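Local coordinates for EH1AB1 (PDB 6RKY), which probably hydrolyses carboxylic esters as a serine hydrolase of the alpha/beta hydrolase fold, and is bound here to a phosphorus-containing bipyridyl ligand, at residues Met200-Ala205 with Gly301-Thr306; Gly221-Lys226 with Gly297-Phe302; Pro36-Leu41 with Asp230-Ala235; Gly104-Asn109 with Arg134-His139. All coordinates share one frame; numbering follows the deposited sequence.

Interaction 1. Residues Met200-Ala205 with Gly301-Thr306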
# COMPACT_ATOMS: atom_id res chain seq x y z
N MET A 200 3.30 5.99 -9.85
CA MET A 200 4.04 5.79 -8.58
C MET A 200 4.60 7.13 -8.11
O MET A 200 5.60 7.55 -8.67
CB MET A 200 5.17 4.77 -8.80
CG MET A 200 5.96 4.46 -7.53
SD MET A 200 7.45 3.48 -7.82
CE MET A 200 6.71 1.90 -8.23
N LEU A 201 3.98 7.76 -7.10
CA LEU A 201 4.35 9.09 -6.58
C LEU A 201 5.07 8.96 -5.23
O LEU A 201 4.41 8.75 -4.20
CB LEU A 201 3.09 9.94 -6.43
CG LEU A 201 2.14 9.96 -7.62
CD1 LEU A 201 0.98 10.93 -7.35
CD2 LEU A 201 2.88 10.34 -8.91
N ILE A 202 6.40 9.10 -5.26
CA ILE A 202 7.28 9.05 -4.06
C ILE A 202 7.46 10.49 -3.57
O ILE A 202 8.09 11.30 -4.28
CB ILE A 202 8.62 8.35 -4.41
CG1 ILE A 202 8.40 7.04 -5.16
CG2 ILE A 202 9.48 8.17 -3.17
CD1 ILE A 202 7.44 6.09 -4.48
N TYR A 203 6.86 10.80 -2.41
CA TYR A 203 6.85 12.13 -1.75
C TYR A 203 6.83 13.21 -2.83
O TYR A 203 7.70 14.07 -2.85
CB TYR A 203 7.93 12.25 -0.66
CG TYR A 203 9.29 11.68 -0.97
CD1 TYR A 203 10.05 12.19 -2.01
CD2 TYR A 203 9.85 10.67 -0.19
CE1 TYR A 203 11.31 11.71 -2.28
CE2 TYR A 203 11.11 10.17 -0.46
CZ TYR A 203 11.85 10.69 -1.51
OH TYR A 203 13.10 10.18 -1.77
N PRO A 204 5.81 13.22 -3.73
CA PRO A 204 5.70 14.22 -4.80
C PRO A 204 5.40 15.64 -4.30
O PRO A 204 4.96 15.79 -3.17
CB PRO A 204 4.49 13.77 -5.60
CG PRO A 204 3.62 13.06 -4.58
CD PRO A 204 4.63 12.33 -3.72
N ALA A 205 5.66 16.63 -5.17
CA ALA A 205 5.33 18.07 -5.01
C ALA A 205 4.12 18.40 -5.89
O ALA A 205 4.28 18.44 -7.09
CB ALA A 205 6.52 18.93 -5.37
N GLY A 301 13.78 12.39 0.80
CA GLY A 301 15.05 11.88 0.23
C GLY A 301 15.36 10.45 0.60
O GLY A 301 16.22 9.87 -0.08
N PHE A 302 14.69 9.88 1.61
CA PHE A 302 15.05 8.57 2.24
C PHE A 302 14.94 7.43 1.22
O PHE A 302 15.63 6.42 1.35
CB PHE A 302 14.19 8.29 3.48
CG PHE A 302 12.84 7.68 3.21
CD1 PHE A 302 11.78 8.46 2.75
CD2 PHE A 302 12.60 6.34 3.51
CE1 PHE A 302 10.54 7.89 2.53
CE2 PHE A 302 11.35 5.77 3.30
CZ PHE A 302 10.33 6.55 2.80
N PHE A 303 14.11 7.61 0.20
CA PHE A 303 13.89 6.61 -0.88
C PHE A 303 15.17 6.36 -1.68
O PHE A 303 15.26 5.29 -2.31
CB PHE A 303 12.81 7.09 -1.83
CG PHE A 303 12.19 6.02 -2.68
CD1 PHE A 303 12.57 5.87 -4.00
CD2 PHE A 303 11.17 5.21 -2.18
CE1 PHE A 303 11.95 4.94 -4.81
CE2 PHE A 303 10.57 4.27 -2.99
CZ PHE A 303 10.96 4.14 -4.30
N SER A 304 16.11 7.31 -1.67
CA SER A 304 17.39 7.22 -2.40
C SER A 304 18.58 7.50 -1.48
O SER A 304 19.70 7.52 -2.02
CB SER A 304 17.40 8.14 -3.60
OG SER A 304 17.34 9.49 -3.19
N LEU A 305 18.38 7.71 -0.18
CA LEU A 305 19.48 7.89 0.82
C LEU A 305 19.72 6.55 1.53
O LEU A 305 19.87 6.55 2.76
CB LEU A 305 19.14 9.00 1.81
CG LEU A 305 19.50 10.42 1.36
CD1 LEU A 305 18.96 11.44 2.35
CD2 LEU A 305 20.99 10.59 1.17
N THR A 306 19.83 5.47 0.76
CA THR A 306 19.70 4.07 1.25
C THR A 306 21.03 3.55 1.77
O THR A 306 21.02 2.44 2.33
CB THR A 306 19.09 3.19 0.15
OG1 THR A 306 19.80 3.43 -1.07
CG2 THR A 306 17.61 3.48 -0.05
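The CG2 methyl of Ile202 stands over one face of the Phe303 ring, displaced toward the rim, in a CH-pi contact 3.8 Å from the ring centroid. Phe303 carries CG anti to its backbone N (chi1 -161°), which sets its ring against this methyl. The two side chains meet at about a right angle, and Ile202 CD1 follows toward the far end of the ring, 4.0 Å from Phe303 CZ. The same CG2 methyl is also centred over a face of the Tyr203 ring, so one methyl serves two aromatic surfaces.

Between the aromatics themselves the meeting is rim to rim. Tyr203 CE2 lies 3.7 Å from Phe302 CD1, with the ring planes turned 51° apart and neither ring over the other.

The polar part is slight. Phe303 N gives a weak, bent hydrogen bond to Tyr203 OH (3.4 Å, 134°), arriving near the plane of the tyrosine ring. Ser304 N to Gly301 O, at 3.0 Å, closes the turn that presents this N-H. Beyond the two segments, the Tyr203 ring also meets that of His300, and its side chain touches Asp270, both probable triad members. A leucine in place of Tyr203 would probably leave Phe303 N without this acceptor and take from Phe302 the ring at its rim, opening a gap beside His300. With one weak bond amid buried hydrocarbon, the end of strand 199-202 is joined to the loop that follows His300 chiefly by fit of shape.

Interaction 2. Residues Gly221-Lys226 with Gly297-Phe302. With ZK8 (hexyl-[2-(3-oxidanylpyridin-2-yl)pyridin-3-yl]oxy-phosphinic acid), chain F.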
# COMPACT_ATOMS: atom_id res chain seq x y z
N GLY A 221 15.85 22.17 9.17
CA GLY A 221 16.56 21.13 9.94
C GLY A 221 16.12 19.70 9.63
O GLY A 221 16.44 18.80 10.41
N TYR A 222 15.44 19.49 8.50
CA TYR A 222 14.92 18.18 8.06
C TYR A 222 15.36 17.92 6.62
O TYR A 222 14.54 17.42 5.82
CB TYR A 222 13.40 18.13 8.28
CG TYR A 222 13.02 18.16 9.73
CD1 TYR A 222 12.37 19.25 10.30
CD2 TYR A 222 13.35 17.10 10.57
CE1 TYR A 222 12.04 19.27 11.65
CE2 TYR A 222 13.04 17.11 11.91
CZ TYR A 222 12.37 18.19 12.46
OH TYR A 222 12.05 18.19 13.79
N PHE A 223 16.63 18.22 6.33
CA PHE A 223 17.33 17.98 5.04
C PHE A 223 16.75 18.90 3.95
O PHE A 223 17.48 19.83 3.54
CB PHE A 223 17.30 16.50 4.65
CG PHE A 223 18.04 16.17 3.38
CD1 PHE A 223 17.38 15.56 2.32
CD2 PHE A 223 19.38 16.50 3.23
CE1 PHE A 223 18.06 15.28 1.14
CE2 PHE A 223 20.05 16.23 2.05
CZ PHE A 223 19.39 15.61 1.01
N LEU A 224 15.52 18.65 3.49
CA LEU A 224 14.83 19.59 2.57
C LEU A 224 14.26 20.75 3.39
O LEU A 224 13.30 20.53 4.18
CB LEU A 224 13.73 18.88 1.76
CG LEU A 224 13.01 19.77 0.73
CD1 LEU A 224 14.01 20.43 -0.21
CD2 LEU A 224 11.95 19.01 -0.06
N SER A 225 14.87 21.92 3.23
CA SER A 225 14.53 23.19 3.91
C SER A 225 13.85 24.16 2.94
O SER A 225 13.86 23.87 1.73
CB SER A 225 15.77 23.80 4.49
OG SER A 225 16.64 24.22 3.45
N LYS A 226 13.29 25.25 3.46
CA LYS A 226 12.68 26.36 2.66
C LYS A 226 13.77 27.00 1.79
O LYS A 226 13.52 27.28 0.61
CB LYS A 226 12.02 27.39 3.59
CG LYS A 226 11.27 28.53 2.91
CD LYS A 226 10.16 28.07 1.97
CE LYS A 226 9.34 29.19 1.38
NZ LYS A 226 8.45 28.70 0.31
N GLY A 297 8.68 9.18 10.98
CA GLY A 297 10.00 9.08 11.63
C GLY A 297 11.16 9.08 10.65
O GLY A 297 12.28 8.78 11.08
N THR A 298 10.92 9.42 9.38
CA THR A 298 11.97 9.56 8.34
C THR A 298 11.68 10.80 7.48
O THR A 298 10.58 11.33 7.57
CB THR A 298 12.16 8.28 7.52
OG1 THR A 298 13.47 8.29 6.96
CG2 THR A 298 11.15 8.11 6.42
N ILE A 299 12.64 11.17 6.64
CA ILE A 299 12.72 12.51 5.99
C ILE A 299 12.53 12.37 4.47
O ILE A 299 12.70 11.26 3.96
CB ILE A 299 14.07 13.17 6.31
CG1 ILE A 299 15.23 12.28 5.88
CG2 ILE A 299 14.15 13.56 7.78
CD1 ILE A 299 16.58 12.94 5.99
N HIS A 300 12.22 13.49 3.81
CA HIS A 300 12.35 13.66 2.35
C HIS A 300 13.73 13.14 1.90
O HIS A 300 14.70 13.43 2.60
CB HIS A 300 12.20 15.12 1.97
CG HIS A 300 11.99 15.31 0.51
ND1 HIS A 300 10.74 15.14 -0.06
CD2 HIS A 300 12.84 15.58 -0.50
CE1 HIS A 300 10.82 15.36 -1.35
NE2 HIS A 300 12.10 15.64 -1.65
N GLY A 301 13.78 12.39 0.80
CA GLY A 301 15.05 11.88 0.23
C GLY A 301 15.36 10.45 0.60
O GLY A 301 16.22 9.87 -0.08
N PHE A 302 14.69 9.88 1.61
CA PHE A 302 15.05 8.57 2.24
C PHE A 302 14.94 7.43 1.22
O PHE A 302 15.63 6.42 1.35
CB PHE A 302 14.19 8.29 3.48
CG PHE A 302 12.84 7.68 3.21
CD1 PHE A 302 11.78 8.46 2.75
CD2 PHE A 302 12.60 6.34 3.51
CE1 PHE A 302 10.54 7.89 2.53
CE2 PHE A 302 11.35 5.77 3.30
CZ PHE A 302 10.33 6.55 2.80
C10 ZK8 F . 16.51 13.30 -3.56
C11 ZK8 F . 15.28 13.33 -4.21
C12 ZK8 F . 14.62 14.55 -4.42
C13 ZK8 F . 17.16 16.78 -2.81
C14 ZK8 F . 16.75 18.14 -2.71
C15 ZK8 F . 17.61 19.11 -2.18
C16 ZK8 F . 18.90 18.76 -1.74
C17 ZK8 F . 19.32 17.42 -1.84
P01 ZK8 F . 12.97 17.05 -4.91
C01 ZK8 F . 12.14 18.30 -3.94
C07 ZK8 F . 15.17 15.77 -3.98
N01 ZK8 F . 16.93 14.50 -3.20
C02 ZK8 F . 11.75 19.58 -4.67
C08 ZK8 F . 16.44 15.74 -3.31
N02 ZK8 F . 18.41 16.62 -2.36
O02 ZK8 F . 15.46 18.59 -3.13
C03 ZK8 F . 10.25 19.89 -4.60
O03 ZK8 F . 14.44 17.02 -4.20
C04 ZK8 F . 9.96 21.35 -4.95
C05 ZK8 F . 9.48 21.51 -6.40
C06 ZK8 F . 10.13 22.72 -7.06
O1 ZK8 F . 12.92 17.30 -6.40
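The His300 imidazole carries the CD2 methyl of Leu224 over the centre of one face, a CH-pi contact 3.7 Å from the ring centroid and 14° off the normal, while O03 of the ligand ZK8 lies in plane at its edge. The Phe223 ring receives the backbone O of His300 at its edge, 3.4 Å from Phe223 CD1; farther round, Phe223 CZ comes within 3.4 Å of ZK8 C17 on an oblique approach.

Leu224 carries CG opposite its backbone N (chi1 -177°), which sends CD2 over the imidazole and leaves CD1 facing the ligand, 3.7 Å from ZK8 O02. Behind the rings, Phe223 CB packs on Ile299 CD1 at 3.9 Å. Gly301 suits its place, since at its positive phi a side chain would be pressed against the carbonyl O of His300.

His300 makes weak hydrogen bonds through ND1 to Asp270 and through NE2 to Ser175. With an alanine here, Ser175 and Asp270 would probably lose the group that links them, and Leu224 CD2 the flat surface on which it rests. The arrangement matches the Ser-His-Asp catalytic triad expected of an alpha/beta hydrolase, its histidine on a loop beyond the last strand of the central sheet and walled by the segment 221-226.

Interaction 3. Residues Pro36-Leu41 with Asp230-Ala235. With ZK8 (hexyl-[2-(3-oxidanylpyridin-2-yl)pyridin-3-yl]oxy-phosphinic acid), chain F.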
# COMPACT_ATOMS: atom_id res chain seq x y z
N PRO A 36 29.71 24.21 2.57
CA PRO A 36 28.84 25.31 2.16
C PRO A 36 27.37 24.88 2.05
O PRO A 36 27.13 23.71 1.80
CB PRO A 36 29.35 25.72 0.77
CG PRO A 36 30.76 25.16 0.70
CD PRO A 36 30.72 23.89 1.53
N GLY A 37 26.45 25.82 2.27
CA GLY A 37 25.01 25.63 1.97
C GLY A 37 24.76 25.65 0.47
O GLY A 37 25.32 26.53 -0.22
N LEU A 38 23.96 24.71 -0.03
CA LEU A 38 23.57 24.59 -1.47
C LEU A 38 22.96 25.91 -1.95
O LEU A 38 23.15 26.27 -3.13
CB LEU A 38 22.57 23.44 -1.62
CG LEU A 38 22.03 23.22 -3.03
CD1 LEU A 38 23.17 22.90 -3.99
CD2 LEU A 38 20.98 22.12 -3.04
N ASP A 39 22.21 26.60 -1.08
CA ASP A 39 21.48 27.86 -1.39
C ASP A 39 22.44 29.05 -1.50
O ASP A 39 21.98 30.13 -1.93
CB ASP A 39 20.39 28.12 -0.35
CG ASP A 39 20.89 28.05 1.08
OD1 ASP A 39 20.87 29.09 1.76
OD2 ASP A 39 21.30 26.94 1.50
N THR A 40 23.72 28.88 -1.14
CA THR A 40 24.77 29.93 -1.18
C THR A 40 25.56 29.86 -2.50
O THR A 40 26.17 30.88 -2.86
CB THR A 40 25.74 29.84 0.01
OG1 THR A 40 26.74 28.87 -0.32
CG2 THR A 40 25.04 29.50 1.30
N LEU A 41 25.56 28.70 -3.18
CA LEU A 41 26.34 28.46 -4.43
C LEU A 41 25.51 28.86 -5.65
O LEU A 41 24.29 28.87 -5.59
CB LEU A 41 26.71 26.97 -4.48
CG LEU A 41 27.59 26.46 -3.34
CD1 LEU A 41 27.58 24.94 -3.26
CD2 LEU A 41 29.02 26.97 -3.50
N ASP A 230 13.48 27.57 -2.19
CA ASP A 230 13.54 28.93 -2.79
C ASP A 230 14.62 28.93 -3.89
O ASP A 230 14.39 29.49 -4.99
CB ASP A 230 13.80 30.00 -1.73
CG ASP A 230 12.67 30.20 -0.73
OD1 ASP A 230 12.94 30.77 0.35
OD2 ASP A 230 11.53 29.80 -1.02
N TRP A 231 15.75 28.30 -3.59
CA TRP A 231 16.91 28.16 -4.51
C TRP A 231 16.48 27.43 -5.79
O TRP A 231 16.82 27.93 -6.89
CB TRP A 231 18.05 27.45 -3.78
CG TRP A 231 19.36 27.40 -4.49
CD1 TRP A 231 20.32 28.37 -4.53
CD2 TRP A 231 19.91 26.27 -5.18
NE1 TRP A 231 21.42 27.92 -5.22
CE2 TRP A 231 21.19 26.64 -5.62
CE3 TRP A 231 19.43 24.98 -5.47
CZ2 TRP A 231 22.00 25.77 -6.35
CZ3 TRP A 231 20.23 24.12 -6.19
CH2 TRP A 231 21.50 24.52 -6.63
N PHE A 232 15.73 26.32 -5.68
CA PHE A 232 15.16 25.59 -6.84
C PHE A 232 14.18 26.50 -7.58
O PHE A 232 14.22 26.55 -8.81
CB PHE A 232 14.46 24.29 -6.43
CG PHE A 232 15.38 23.26 -5.84
CD1 PHE A 232 16.54 22.88 -6.48
CD2 PHE A 232 15.06 22.64 -4.63
CE1 PHE A 232 17.38 21.93 -5.92
CE2 PHE A 232 15.90 21.69 -4.08
CZ PHE A 232 17.06 21.34 -4.72
N TRP A 233 13.32 27.20 -6.83
CA TRP A 233 12.25 28.08 -7.35
C TRP A 233 12.86 29.24 -8.16
O TRP A 233 12.39 29.47 -9.31
CB TRP A 233 11.36 28.58 -6.21
CG TRP A 233 10.05 29.09 -6.72
CD1 TRP A 233 9.69 30.40 -6.94
CD2 TRP A 233 8.95 28.28 -7.17
NE1 TRP A 233 8.43 30.45 -7.48
CE2 TRP A 233 7.94 29.17 -7.62
CE3 TRP A 233 8.71 26.90 -7.23
CZ2 TRP A 233 6.72 28.71 -8.11
CZ3 TRP A 233 7.50 26.45 -7.72
CH2 TRP A 233 6.52 27.35 -8.14
N GLU A 234 13.86 29.93 -7.60
CA GLU A 234 14.66 30.99 -8.29
C GLU A 234 14.95 30.53 -9.73
O GLU A 234 14.72 31.34 -10.67
CB GLU A 234 15.95 31.29 -7.52
CG GLU A 234 15.85 32.50 -6.58
CD GLU A 234 16.72 32.52 -5.32
OE1 GLU A 234 17.89 32.06 -5.38
OE2 GLU A 234 16.22 32.99 -4.28
N ALA A 235 15.41 29.28 -9.89
CA ALA A 235 15.92 28.71 -11.16
C ALA A 235 14.78 28.19 -12.06
O ALA A 235 14.86 28.34 -13.30
CB ALA A 235 16.89 27.61 -10.84
C10 ZK8 F . 16.51 13.30 -3.56
C11 ZK8 F . 15.28 13.33 -4.21
C12 ZK8 F . 14.62 14.55 -4.42
C13 ZK8 F . 17.16 16.78 -2.81
C14 ZK8 F . 16.75 18.14 -2.71
C15 ZK8 F . 17.61 19.11 -2.18
C16 ZK8 F . 18.90 18.76 -1.74
C17 ZK8 F . 19.32 17.42 -1.84
P01 ZK8 F . 12.97 17.05 -4.91
C01 ZK8 F . 12.14 18.30 -3.94
C07 ZK8 F . 15.17 15.77 -3.98
N01 ZK8 F . 16.93 14.50 -3.20
C02 ZK8 F . 11.75 19.58 -4.67
C08 ZK8 F . 16.44 15.74 -3.31
N02 ZK8 F . 18.41 16.62 -2.36
O02 ZK8 F . 15.46 18.59 -3.13
C03 ZK8 F . 10.25 19.89 -4.60
O03 ZK8 F . 14.44 17.02 -4.20
C04 ZK8 F . 9.96 21.35 -4.95
C05 ZK8 F . 9.48 21.51 -6.40
C06 ZK8 F . 10.13 22.72 -7.06
O1 ZK8 F . 12.92 17.30 -6.40
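Trp231 lays one face of its indole against the turn of residues 38 to 41. Leu38 CG sits over the six-membered ring, 3.8 Å from its centroid, and Asp39 CA over the five-membered ring on the same side, both as CH-pi contacts. Leu38 O also lies above this face, too steeply placed to bond to NE1. The indole N-H points instead to Leu41 O at 3.0 Å, nearly straight (158°) and with the acceptor close to the ring plane. Face and edge are thus both engaged, which fixes the rotation of the indole. Its CG is opposite the backbone N (chi1 -172°), and this swings the ring off the helix toward the turn.

At the next remove, Leu38 CD2 approaches Phe232 CZ at 4.3 Å, and Phe232 CE2 in turn lies 3.3 Å from O02 of the ligand ZK8. The turn itself is tightened by Thr40, whose OG1 and N both donate to Gly37 O, at 2.7 Å and 3.0 Å. These two bonds are consistent with a turn that places Leu41 O before the indole N-H.

Farther out, His43 meets the Trp231 ring and bonds through NE2 to Trp231 O, while Leu38 rests on Val50. Helix 226-236 is therefore fastened to the loop between helices 18-33 and 43-55, and to the start of helix 43-55, consistent with the cap over the active site in esterases related to hormone-sensitive lipase.

Interaction 4. Residues Gly104-Asn109 with Arg134-His139. With ZK8 (hexyl-[2-(3-oxidanylpyridin-2-yl)pyridin-3-yl]oxy-phosphinic acid), chain F.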
# COMPACT_ATOMS: atom_id res chain seq x y z
N GLY A 104 14.24 19.09 -7.63
CA GLY A 104 13.58 20.40 -7.83
C GLY A 104 13.72 20.94 -9.26
O GLY A 104 13.76 22.16 -9.41
N PHE A 105 13.76 20.06 -10.26
CA PHE A 105 13.90 20.41 -11.70
C PHE A 105 15.23 21.14 -11.96
O PHE A 105 15.34 21.78 -13.00
CB PHE A 105 12.73 21.27 -12.17
CG PHE A 105 11.37 20.65 -11.95
CD1 PHE A 105 10.87 19.68 -12.80
CD2 PHE A 105 10.59 21.05 -10.87
CE1 PHE A 105 9.63 19.11 -12.57
CE2 PHE A 105 9.34 20.48 -10.66
CZ PHE A 105 8.87 19.51 -11.51
N VAL A 106 16.20 21.02 -11.05
CA VAL A 106 17.51 21.75 -11.15
C VAL A 106 18.68 20.77 -11.05
O VAL A 106 19.60 20.87 -11.88
CB VAL A 106 17.61 22.82 -10.06
CG1 VAL A 106 18.99 23.44 -10.02
CG2 VAL A 106 16.54 23.89 -10.24
N ILE A 107 18.69 19.90 -10.04
CA ILE A 107 19.79 18.91 -9.80
C ILE A 107 19.26 17.50 -10.09
O ILE A 107 18.11 17.37 -10.58
CB ILE A 107 20.38 19.06 -8.38
CG1 ILE A 107 19.37 18.70 -7.29
CG2 ILE A 107 20.96 20.46 -8.19
CD1 ILE A 107 19.99 18.59 -5.90
N GLY A 108 20.09 16.49 -9.84
CA GLY A 108 19.79 15.07 -10.13
C GLY A 108 19.97 14.75 -11.59
O GLY A 108 19.99 15.68 -12.42
N ASN A 109 20.07 13.45 -11.89
CA ASN A 109 20.26 12.88 -13.26
C ASN A 109 20.13 11.36 -13.16
O ASN A 109 19.87 10.85 -12.05
CB ASN A 109 21.59 13.34 -13.86
CG ASN A 109 22.77 12.95 -13.00
OD1 ASN A 109 22.90 11.79 -12.60
ND2 ASN A 109 23.64 13.89 -12.70
N ARG A 134 15.45 17.97 -19.40
CA ARG A 134 16.17 19.27 -19.35
C ARG A 134 15.98 19.89 -17.96
O ARG A 134 14.85 19.78 -17.41
CB ARG A 134 15.67 20.19 -20.45
CG ARG A 134 16.27 19.89 -21.82
CD ARG A 134 15.69 20.82 -22.87
NE ARG A 134 14.30 20.50 -23.13
CZ ARG A 134 13.35 21.37 -23.51
NH1 ARG A 134 13.65 22.64 -23.68
NH2 ARG A 134 12.11 20.95 -23.71
N LEU A 135 17.03 20.52 -17.42
CA LEU A 135 17.02 21.13 -16.06
C LEU A 135 17.07 22.66 -16.18
O LEU A 135 17.60 23.17 -17.21
CB LEU A 135 18.22 20.62 -15.28
CG LEU A 135 18.29 19.09 -15.13
CD1 LEU A 135 19.65 18.66 -14.62
CD2 LEU A 135 17.19 18.57 -14.22
N ALA A 136 16.54 23.33 -15.16
CA ALA A 136 16.67 24.79 -14.91
C ALA A 136 17.95 25.05 -14.13
O ALA A 136 18.41 24.17 -13.40
CB ALA A 136 15.45 25.26 -14.17
N PRO A 137 18.56 26.26 -14.19
CA PRO A 137 17.98 27.41 -14.87
C PRO A 137 18.17 27.48 -16.39
O PRO A 137 17.47 28.24 -17.00
CB PRO A 137 18.68 28.62 -14.22
CG PRO A 137 19.99 28.08 -13.70
CD PRO A 137 19.84 26.58 -13.54
N GLU A 138 19.07 26.68 -16.97
CA GLU A 138 19.37 26.71 -18.43
C GLU A 138 18.06 26.57 -19.23
O GLU A 138 17.89 27.28 -20.23
CB GLU A 138 20.38 25.61 -18.81
CG GLU A 138 21.71 25.74 -18.09
CD GLU A 138 21.80 25.14 -16.68
OE1 GLU A 138 20.82 24.48 -16.25
OE2 GLU A 138 22.84 25.35 -16.01
N HIS A 139 17.17 25.67 -18.78
CA HIS A 139 15.85 25.38 -19.40
C HIS A 139 14.77 25.50 -18.33
O HIS A 139 14.41 24.52 -17.69
CB HIS A 139 15.87 24.01 -20.09
CG HIS A 139 17.06 23.83 -20.98
ND1 HIS A 139 17.12 24.38 -22.25
CD2 HIS A 139 18.23 23.19 -20.78
CE1 HIS A 139 18.28 24.07 -22.79
NE2 HIS A 139 18.97 23.33 -21.91
C10 ZK8 F . 16.51 13.30 -3.56
C11 ZK8 F . 15.28 13.33 -4.21
C12 ZK8 F . 14.62 14.55 -4.42
C13 ZK8 F . 17.16 16.78 -2.81
C14 ZK8 F . 16.75 18.14 -2.71
C15 ZK8 F . 17.61 19.11 -2.18
C16 ZK8 F . 18.90 18.76 -1.74
C17 ZK8 F . 19.32 17.42 -1.84
P01 ZK8 F . 12.97 17.05 -4.91
C01 ZK8 F . 12.14 18.30 -3.94
C07 ZK8 F . 15.17 15.77 -3.98
N01 ZK8 F . 16.93 14.50 -3.20
C02 ZK8 F . 11.75 19.58 -4.67
C08 ZK8 F . 16.44 15.74 -3.31
N02 ZK8 F . 18.41 16.62 -2.36
O02 ZK8 F . 15.46 18.59 -3.13
C03 ZK8 F . 10.25 19.89 -4.60
O03 ZK8 F . 14.44 17.02 -4.20
C04 ZK8 F . 9.96 21.35 -4.95
C05 ZK8 F . 9.48 21.51 -6.40
C06 ZK8 F . 10.13 22.72 -7.06
O1 ZK8 F . 12.92 17.30 -6.40
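Phe105 and Ala136 join two loops through one nearly straight backbone hydrogen bond, Ala136 N to Phe105 O (2.9 Å, 168°), and Val106 CA adds a CA-H...O contact to Ala136 O at 3.4 Å.

Leu135 has the largest share of the contact. Its CG lies opposite its carbonyl carbon (chi1 -57°), and the branched end is pushed among backbone oxygens: CD1 is 3.5 Å from Val106 O and 3.7 Å from Gly108 O, whereas CD2 is 3.9 Å from Ile107 O. In return, Val106 CG1 comes alongside Ala136 O at 3.5 Å, and Val106 CG2 meets the Ala136 methyl CB loosely at 4.3 Å.

The loop 104-109 opens with the last glycine of a His-Gly-Gly-Gly sequence, as in esterases related to hormone-sensitive lipase. There Gly104 N, together with Gly103 N and Ala176 N, donates to the ligand ZK8, consistent with an oxyanion hole. The partner loop follows strand 127-132, the neighbour in the sheet of strand 94-100 that leads into the glycines, and it turns through a cis peptide before Pro137.

Phe105 swings away from this partner loop, stacking on Tyr236 and bringing its edge near the hexyl end of the ligand. From helix 43-55, Arg47 reaches both sides, through a hydrogen bond from NE to Val106 O and a salt bridge from NH2 to Glu138, while Asp51 accepts from Gly108 N.

In the fold
All four contacts are largely buried, but at different depths. Interaction 1 lies about 6 Å from the chain centre, interaction 3 about 20 Å out (centre to centre), with more exposed residues at its margins. Interactions 1 and 2 share Gly301 and Phe302 and meet where Tyr203 touches His300, so the end of the sheet packs directly against the probable catalytic histidine. Interactions 3 and 4 touch through Phe232 and Ala235 against Val106, tying helix 226-236 to the glycine loop. Rings carry interactions 1 to 3, with one good indole N-H bond added in 3, whereas interaction 4 rests on a backbone bond and aliphatic packing. All four border the same ligand, interaction 1 through Ala205 and Ser304.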